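Local coordinates for AceL NrdHF-1-1 Intein (Metagenome, PDB 6ZGQ), which belongs to the naturally split class 3 inteins, which excise themselves from a precursor and join the flanking exteins, and is present here as a linked, splicing-inactive variant, at residues 35-40 with 137-142; 57-62 with 87-92. All coordinates share one frame; numbering follows the deposited sequence.

Contact 1: residues 35-40 with 137-142; sequences FDMNTK and PGKSFV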
ATOM      1  N   PHE A  35       9.375  -2.490   2.500  1.00 11.12           N
ATOM      2  CA  PHE A  35       9.314  -2.836   3.926  1.00 12.52           C
ATOM      3  C   PHE A  35       9.307  -4.370   4.001  1.00 15.08           C
ATOM      4  O   PHE A  35       8.408  -5.014   3.442  1.00 13.39           O
ATOM      5  CB  PHE A  35       8.050  -2.224   4.546  1.00 12.17           C
ATOM      6  CG  PHE A  35       7.865  -2.498   6.020  1.00 13.42           C
ATOM      7  CD1 PHE A  35       8.643  -1.855   6.969  1.00 14.22           C
ATOM      8  CD2 PHE A  35       6.873  -3.367   6.455  1.00 13.65           C
ATOM      9  CE1 PHE A  35       8.451  -2.085   8.321  1.00 15.64           C
ATOM     10  CE2 PHE A  35       6.678  -3.605   7.805  1.00 14.47           C
ATOM     11  CZ  PHE A  35       7.471  -2.967   8.739  1.00 16.08           C
ATOM     12  N   ASP A  36      10.327  -4.944   4.645  1.00 14.17           N
ATOM     13  CA  ASP A  36      10.457  -6.406   4.755  1.00 15.91           C
ATOM     14  C   ASP A  36       9.524  -6.883   5.875  1.00 16.50           C
ATOM     15  O   ASP A  36       9.670  -6.441   7.019  1.00 18.68           O
ATOM     16  CB  ASP A  36      11.910  -6.811   5.014  1.00 17.73           C
ATOM     17  CG  ASP A  36      12.092  -8.309   5.026  1.00 22.03           C
ATOM     18  OD1 ASP A  36      11.752  -8.929   6.054  1.00 25.05           O
ATOM     19  OD2 ASP A  36      12.536  -8.859   3.998  1.00 23.16           O
ATOM     20  N   MET A  37       8.554  -7.741   5.528  1.00 15.90           N
ATOM     21  CA  MET A  37       7.514  -8.202   6.463  1.00 16.25           C
ATOM     22  C   MET A  37       8.101  -9.070   7.580  1.00 19.02           C
ATOM     23  O   MET A  37       7.552  -9.084   8.686  1.00 20.70           O
ATOM     24  CB  MET A  37       6.421  -8.982   5.727  1.00 15.13           C
ATOM     25  CG  MET A  37       5.516  -8.120   4.867  1.00 14.59           C
ATOM     26  SD  MET A  37       4.378  -9.136   3.914  1.00 17.20           S
ATOM     27  CE  MET A  37       3.210  -9.616   5.185  1.00 17.67           C
ATOM     28  N   ASN A  38       9.198  -9.781   7.284  1.00 20.79           N
ATOM     29  CA  ASN A  38       9.854 -10.692   8.240  1.00 23.07           C
ATOM     30  C   ASN A  38      10.745  -9.935   9.240  1.00 23.40           C
ATOM     31  O   ASN A  38      10.771 -10.305  10.422  1.00 22.47           O
ATOM     32  CB  ASN A  38      10.672 -11.777   7.513  1.00 26.98           C
ATOM     33  CG  ASN A  38       9.814 -12.678   6.637  1.00 28.97           C
ATOM     34  OD1 ASN A  38       8.663 -12.969   6.964  1.00 33.46           O
ATOM     35  ND2 ASN A  38      10.378 -13.133   5.524  1.00 32.09           N
ATOM     36  N   THR A  39      11.442  -8.887   8.769  1.00 24.11           N
ATOM     37  CA  THR A  39      12.464  -8.169   9.557  1.00 25.25           C
ATOM     38  C   THR A  39      12.008  -6.774  10.030  1.00 26.42           C
ATOM     39  O   THR A  39      12.608  -6.242  10.963  1.00 26.60           O
ATOM     40  CB  THR A  39      13.786  -8.023   8.763  1.00 26.40           C
ATOM     41  OG1 THR A  39      13.587  -7.134   7.662  1.00 25.73           O
ATOM     42  CG2 THR A  39      14.291  -9.371   8.241  1.00 27.39           C
ATOM     43  N   LYS A  40      10.967  -6.212   9.395  1.00 22.44           N
ATOM     44  CA  LYS A  40      10.443  -4.847   9.660  1.00 23.66           C
ATOM     45  C   LYS A  40      11.449  -3.757   9.280  1.00 20.93           C
ATOM     46  O   LYS A  40      11.316  -2.622   9.753  1.00 22.17           O
ATOM     47  CB  LYS A  40      10.037  -4.651  11.132  1.00 23.69           C
ATOM     48  CG  LYS A  40       8.820  -5.437  11.598  1.00 22.79           C
ATOM     49  CD  LYS A  40       8.582  -5.210  13.084  1.00 28.41           C
ATOM     50  CE  LYS A  40       7.223  -5.712  13.543  1.00 31.07           C
ATOM     51  NZ  LYS A  40       7.018  -5.437  14.990  1.00 32.33           N
ATOM     52  N   PRO A 137      10.967  -7.938  -3.270  1.00 12.60           N
ATOM     53  CA  PRO A 137      11.376  -9.038  -2.382  1.00 12.75           C
ATOM     54  C   PRO A 137      10.768  -9.029  -0.965  1.00 12.90           C
ATOM     55  O   PRO A 137      10.424 -10.087  -0.444  1.00 13.82           O
ATOM     56  CB  PRO A 137      12.891  -8.854  -2.295  1.00 13.25           C
ATOM     57  CG  PRO A 137      13.262  -8.260  -3.614  1.00 13.20           C
ATOM     58  CD  PRO A 137      12.124  -7.336  -3.963  1.00 12.33           C
ATOM     59  N   GLY A 138      10.647  -7.846  -0.361  1.00 12.47           N
ATOM     60  CA  GLY A 138      10.119  -7.684   1.002  1.00 12.27           C
ATOM     61  C   GLY A 138       8.611  -7.889   1.087  1.00 12.64           C
ATOM     62  O   GLY A 138       8.077  -7.977   2.197  1.00 14.41           O
ATOM     63  N   LYS A 139       7.946  -7.928  -0.078  1.00 12.57           N
ATOM     64  CA  LYS A 139       6.508  -8.243  -0.245  1.00 11.83           C
ATOM     65  C   LYS A 139       5.595  -7.078   0.155  1.00 10.15           C
ATOM     66  O   LYS A 139       4.373  -7.258   0.199  1.00  9.40           O
ATOM     67  CB  LYS A 139       6.101  -9.509   0.529  1.00 13.76           C
ATOM     68  CG  LYS A 139       6.862 -10.782   0.163  1.00 16.38           C
ATOM     69  CD  LYS A 139       6.318 -12.017   0.883  1.00 20.14           C
ATOM     70  CE  LYS A 139       6.528 -12.000   2.395  1.00 23.99           C
ATOM     71  NZ  LYS A 139       7.950 -12.168   2.810  1.00 27.86           N
ATOM     72  N   SER A 140       6.179  -5.907   0.437  1.00  9.93           N
ATOM     73  CA  SER A 140       5.423  -4.672   0.731  1.00 10.14           C
ATOM     74  C   SER A 140       6.309  -3.452   0.464  1.00  9.94           C
ATOM     75  O   SER A 140       7.540  -3.575   0.532  1.00 10.45           O
ATOM     76  CB  SER A 140       4.907  -4.674   2.170  1.00  9.77           C
ATOM     77  OG  SER A 140       5.917  -4.284   3.087  1.00 10.33           O
ATOM     78  N   PHE A 141       5.687  -2.308   0.149  1.00  9.93           N
ATOM     79  CA  PHE A 141       6.405  -1.057  -0.180  1.00  9.67           C
ATOM     80  C   PHE A 141       5.605   0.162   0.298  1.00  8.69           C
ATOM     81  O   PHE A 141       4.452   0.015   0.712  1.00  8.36           O
ATOM     82  CB  PHE A 141       6.745  -0.988  -1.682  1.00 10.38           C
ATOM     83  CG  PHE A 141       5.548  -1.085  -2.596  1.00 10.98           C
ATOM     84  CD1 PHE A 141       4.811   0.042  -2.913  1.00 12.22           C
ATOM     85  CD2 PHE A 141       5.161  -2.304  -3.132  1.00 12.84           C
ATOM     86  CE1 PHE A 141       3.709  -0.042  -3.747  1.00 10.37           C
ATOM     87  CE2 PHE A 141       4.062  -2.392  -3.965  1.00 11.14           C
ATOM     88  CZ  PHE A 141       3.330  -1.262  -4.266  1.00 11.28           C
ATOM     89  N   VAL A 142       6.240   1.339   0.270  1.00  7.55           N
ATOM     90  CA  VAL A 142       5.685   2.582   0.835  1.00  7.15           C
ATOM     91  C   VAL A 142       5.023   3.391  -0.289  1.00  7.44           C
ATOM     92  O   VAL A 142       5.633   3.596  -1.348  1.00  7.57           O
ATOM     93  CB  VAL A 142       6.783   3.406   1.576  1.00  6.01           C
ATOM     94  CG1 VAL A 142       6.238   4.705   2.161  1.00  6.02           C
ATOM     95  CG2 VAL A 142       7.404   2.580   2.695  1.00  5.28           C
TER

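Contact 2: residues 57-62 with 87-92; sequences EIYHFE and CLAKDF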
ATOM      1  N   GLU A  57     -14.061  -1.635  -9.611  1.00 14.38           N
ATOM      2  CA  GLU A  57     -14.407  -1.628  -8.179  1.00 14.00           C
ATOM      3  C   GLU A  57     -13.149  -1.439  -7.331  1.00 12.83           C
ATOM      4  O   GLU A  57     -12.058  -1.908  -7.708  1.00 12.93           O
ATOM      5  CB  GLU A  57     -15.228  -2.858  -7.768  1.00 17.20           C
ATOM      6  CG  GLU A  57     -14.498  -4.174  -7.873  1.00 20.33           C
ATOM      7  CD  GLU A  57     -15.401  -5.346  -7.556  1.00 22.45           C
ATOM      8  OE1 GLU A  57     -16.145  -5.276  -6.554  1.00 23.22           O
ATOM      9  OE2 GLU A  57     -15.368  -6.336  -8.315  1.00 22.72           O
ATOM     10  N   ILE A  58     -13.319  -0.725  -6.216  0.69 12.02           N
ATOM     11  CA  ILE A  58     -12.218  -0.206  -5.394  0.69 10.97           C
ATOM     12  C   ILE A  58     -12.618  -0.300  -3.920  0.69 10.47           C
ATOM     13  O   ILE A  58     -13.817  -0.165  -3.614  0.69 10.83           O
ATOM     14  CB  ILE A  58     -11.898   1.259  -5.804  0.69 10.37           C
ATOM     15  CG1 ILE A  58     -10.478   1.664  -5.412  0.69  9.71           C
ATOM     16  CG2 ILE A  58     -12.931   2.234  -5.248  0.69 10.00           C
ATOM     17  CD1 ILE A  58      -9.990   2.866  -6.179  0.69  9.97           C
ATOM     18  N   TYR A  59     -11.623  -0.575  -3.063  1.00  9.46           N
ATOM     19  CA  TYR A  59     -11.701  -0.474  -1.589  1.00  8.81           C
ATOM     20  C   TYR A  59     -10.847   0.719  -1.157  1.00  8.98           C
ATOM     21  O   TYR A  59      -9.621   0.704  -1.374  1.00  9.02           O
ATOM     22  CB  TYR A  59     -11.186  -1.748  -0.909  1.00  8.47           C
ATOM     23  CG  TYR A  59     -12.227  -2.827  -0.889  1.00  9.12           C
ATOM     24  CD1 TYR A  59     -12.444  -3.622  -2.005  1.00  9.08           C
ATOM     25  CD2 TYR A  59     -13.031  -3.021   0.227  1.00  9.49           C
ATOM     26  CE1 TYR A  59     -13.411  -4.608  -2.003  1.00  9.54           C
ATOM     27  CE2 TYR A  59     -14.009  -4.001   0.236  1.00 10.01           C
ATOM     28  CZ  TYR A  59     -14.199  -4.786  -0.885  1.00  9.80           C
ATOM     29  OH  TYR A  59     -15.163  -5.758  -0.870  1.00 10.63           O
ATOM     30  N   HIS A  60     -11.520   1.737  -0.602  1.00  8.80           N
ATOM     31  CA  HIS A  60     -10.910   2.987  -0.132  1.00  8.62           C
ATOM     32  C   HIS A  60     -10.867   2.955   1.394  1.00  9.26           C
ATOM     33  O   HIS A  60     -11.921   3.043   2.041  1.00  9.38           O
ATOM     34  CB  HIS A  60     -11.691   4.213  -0.646  1.00  8.21           C
ATOM     35  CG  HIS A  60     -11.102   5.522  -0.221  1.00  8.79           C
ATOM     36  ND1 HIS A  60     -11.850   6.672  -0.114  1.00  9.37           N
ATOM     37  CD2 HIS A  60      -9.842   5.857   0.142  1.00  9.30           C
ATOM     38  CE1 HIS A  60     -11.075   7.665   0.287  1.00 10.38           C
ATOM     39  NE2 HIS A  60      -9.848   7.197   0.444  1.00 10.47           N
ATOM     40  N   PHE A  61      -9.654   2.758   1.930  1.00  9.15           N
ATOM     41  CA  PHE A  61      -9.345   2.826   3.368  1.00  9.43           C
ATOM     42  C   PHE A  61      -8.944   4.276   3.689  1.00  9.92           C
ATOM     43  O   PHE A  61      -8.062   4.795   3.013  1.00 10.10           O
ATOM     44  CB  PHE A  61      -8.183   1.872   3.703  1.00  9.33           C
ATOM     45  CG  PHE A  61      -8.502   0.408   3.523  1.00  9.12           C
ATOM     46  CD1 PHE A  61      -8.469  -0.179   2.265  1.00  8.78           C
ATOM     47  CD2 PHE A  61      -8.810  -0.385   4.614  1.00  8.66           C
ATOM     48  CE1 PHE A  61      -8.748  -1.525   2.103  1.00  8.76           C
ATOM     49  CE2 PHE A  61      -9.100  -1.728   4.457  1.00  8.19           C
ATOM     50  CZ  PHE A  61      -9.070  -2.301   3.198  1.00  8.59           C
ATOM     51  N   GLU A  62      -9.595   4.918   4.671  1.00  9.98           N
ATOM     52  CA  GLU A  62      -9.344   6.333   5.009  1.00 11.08           C
ATOM     53  C   GLU A  62      -9.509   6.593   6.513  1.00 11.29           C
ATOM     54  O   GLU A  62     -10.576   6.333   7.076  1.00 10.03           O
ATOM     55  CB  GLU A  62     -10.270   7.274   4.218  1.00 12.43           C
ATOM     56  CG  GLU A  62      -9.934   8.755   4.411  1.00 14.68           C
ATOM     57  CD  GLU A  62     -10.744   9.708   3.546  1.00 18.44           C
ATOM     58  OE1 GLU A  62     -11.792   9.307   3.001  1.00 20.11           O
ATOM     59  OE2 GLU A  62     -10.329  10.880   3.413  1.00 21.85           O
ATOM     60  N   CYS A  87      -3.748  -9.444   4.547  0.76 12.45           N
ATOM     61  CA  CYS A  87      -5.163  -9.804   4.321  0.76 12.52           C
ATOM     62  C   CYS A  87      -5.635  -9.105   3.040  0.76 12.04           C
ATOM     63  O   CYS A  87      -5.266  -7.943   2.825  0.76 12.35           O
ATOM     64  CB  CYS A  87      -6.032  -9.351   5.502  0.76 13.55           C
ATOM     65  SG  CYS A  87      -7.761  -9.877   5.430  0.76 14.07           S
ATOM     66  N   LEU A  88      -6.410  -9.803   2.199  1.00 11.72           N
ATOM     67  CA  LEU A  88      -7.010  -9.201   1.000  1.00 10.81           C
ATOM     68  C   LEU A  88      -7.956  -8.080   1.451  1.00 10.75           C
ATOM     69  O   LEU A  88      -8.625  -8.235   2.477  1.00 10.94           O
ATOM     70  CB  LEU A  88      -7.748 -10.274   0.195  1.00 10.70           C
ATOM     71  CG  LEU A  88      -6.903 -11.464  -0.282  1.00 11.00           C
ATOM     72  CD1 LEU A  88      -7.682 -12.293  -1.294  1.00 11.35           C
ATOM     73  CD2 LEU A  88      -5.590 -10.999  -0.886  1.00 10.88           C
ATOM     74  N   ALA A  89      -7.952  -6.963   0.714  1.00 10.11           N
ATOM     75  CA  ALA A  89      -8.748  -5.761   1.011  1.00 10.31           C
ATOM     76  C   ALA A  89     -10.225  -6.098   1.259  1.00 10.49           C
ATOM     77  O   ALA A  89     -10.796  -5.639   2.247  1.00 10.92           O
ATOM     78  CB  ALA A  89      -8.606  -4.753  -0.122  1.00  9.74           C
ATOM     79  N   LYS A  90     -10.821  -6.914   0.384  1.00 10.83           N
ATOM     80  CA  LYS A  90     -12.238  -7.301   0.495  1.00 11.11           C
ATOM     81  C   LYS A  90     -12.537  -8.127   1.758  1.00 11.55           C
ATOM     82  O   LYS A  90     -13.700  -8.179   2.180  1.00 12.17           O
ATOM     83  CB  LYS A  90     -12.690  -8.071  -0.757  1.00 12.16           C
ATOM     84  CG  LYS A  90     -12.051  -9.445  -0.927  1.00 13.48           C
ATOM     85  CD  LYS A  90     -12.450 -10.095  -2.238  1.00 14.89           C
ATOM     86  CE  LYS A  90     -12.089 -11.570  -2.263  1.00 16.02           C
ATOM     87  NZ  LYS A  90     -11.939 -12.066  -3.655  1.00 17.69           N
ATOM     88  N   ASP A  91     -11.505  -8.759   2.341  1.00 12.51           N
ATOM     89  CA  ASP A  91     -11.638  -9.632   3.521  1.00 12.49           C
ATOM     90  C   ASP A  91     -11.303  -8.912   4.834  1.00 11.75           C
ATOM     91  O   ASP A  91     -11.661  -9.428   5.893  1.00 12.18           O
ATOM     92  CB  ASP A  91     -10.755 -10.887   3.379  1.00 12.59           C
ATOM     93  CG  ASP A  91     -11.202 -11.784   2.241  1.00 13.66           C
ATOM     94  OD1 ASP A  91     -12.426 -11.944   2.062  1.00 14.44           O
ATOM     95  OD2 ASP A  91     -10.332 -12.310   1.520  1.00 14.67           O
ATOM     96  N   PHE A  92     -10.646  -7.743   4.769  1.00 11.29           N
ATOM     97  CA  PHE A  92     -10.123  -7.066   5.974  1.00 11.90           C
ATOM     98  C   PHE A  92     -11.265  -6.641   6.897  1.00 12.99           C
ATOM     99  O   PHE A  92     -12.185  -5.936   6.466  1.00 12.62           O
ATOM    100  CB  PHE A  92      -9.236  -5.854   5.642  1.00 11.93           C
ATOM    101  CG  PHE A  92      -8.607  -5.225   6.862  1.00 13.93           C
ATOM    102  CD1 PHE A  92      -7.453  -5.759   7.426  1.00 13.33           C
ATOM    103  CD2 PHE A  92      -9.188  -4.124   7.471  1.00 13.38           C
ATOM    104  CE1 PHE A  92      -6.887  -5.196   8.557  1.00 12.25           C
ATOM    105  CE2 PHE A  92      -8.628  -3.561   8.604  1.00 14.51           C
ATOM    106  CZ  PHE A  92      -7.476  -4.099   9.150  1.00 11.67           C
TER

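Contact 1: residues 35-40 with 137-142
F35 and S140 meet through two hydrogen bonds, one from the backbone and one from a side chain. F35 N donates to S140 O at 2.9 Å and nearly straight (170° at the hydrogen), although the nitrogen stands well above the plane of that carbonyl. In return the S140 hydroxyl gives its proton to F35 O, with OG to O only 2.6 Å. S140 CB points toward the partner segment, and chi1 of 81° puts OG between the backbone N and the carbonyl carbon, within bonding distance of F35 O, though tilted from the plane of that carbonyl. A serine suits this buried place because its short hydroxyl supplies the donor that F35 O takes up. The same OG lies at the edge of the F35 ring, 3.6 Å from CD2, while the ring itself runs away to pack on I84 and V152.

These bonds tie strand 32-35 to strand 140-144 in the intein's all-beta, horseshoe-like fold, just where residues 35-40 turn toward strand 42-45. In that turn D36 forms an Asx motif: OD1 accepts from T39 N at 2.7 Å through its anti lone pair, and K40 N closes on D36 O. Aspartate fits because its short carboxylate reaches forward to T39 N, three residues on.

Glycine, having no side chain, lets the backbone of G138 come near F35 and D36. Its O receives a weak bond from M37 N, 3.4 Å long, and its N donates to Q34 OE1. Beside it, the flexible thioether of M37 crosses the K139 chain at about a right angle, SD resting 3.8 Å from K139 CB. The bent K139 chain also brings CE to 3.9 Å from M37 SD. K139 O accepts from R75 NH1.

Contact 2: residues 57-62 with 87-92
Strand 57-63, the middle strand of a three-stranded antiparallel sheet, turns the aromatic side chains of Y59 and F61 onto the short turn that follows strand 83-88. A89 fits between them: its CB points toward the strand and touches Y59 CB at 4.0 Å and F61 CE1 at 3.9 Å. A methyl is small enough to let the turn's backbone come close, so the A89 carbonyl lies over one face of the Y59 ring yet near the edge of F61.

K90 continues along that tyrosine face. Its CA makes a CH-pi contact 3.9 Å from the centroid of the Y59 ring, somewhat off the normal and offset toward the rim, and its CB sits 3.4 Å from Y59 OH. With chi1 of 68° the lysine sends its extended chain away from the ring, and NZ bonds to N73 OD1. Lysine thus offers its aliphatic root to the aromatic ring and its charge to a polar partner. H122 of strand 119-125 stacks on Y59, adding a further aromatic neighbour from the same sheet.

Here the turn after strand 83-88, which belongs to the larger sheet, packs on the three-stranded sheet within the intein's all-beta fold, with the turn held by bonds from D91 N to L88 O and from F92 N to A89 O. At its end F92 receives F61 in an offset edge-to-face pair, centroids 6.0 Å apart and planes at 71°; F61 CE2 approaches F92 CD2 to 3.9 Å. Phenylalanine suits both buried sites, since each ring is wholly apolar, and F92 also meets Y78, F100 and K98.

Contact 2 is nested within the chain loop that contact 1 closes: residues 57-62 and 87-92 both fall between 35-40 and 137-142. The centres lie 19 Å apart, on opposite sides of the chain's centre, and the nearest atoms remain about 7 Å from each other. Both reach the larger antiparallel sheet, contact 1 through strand 140-144 and contact 2 through strand 83-88, while contact 2 also brings in the three-stranded sheet. Strand 83-88 links them further, since I84 packs against the F35 and M37 side chains. Contact 1 thus joins early and late parts of the chain, and contact 2 sets the turn after strand 83-88 against the three-stranded sheet.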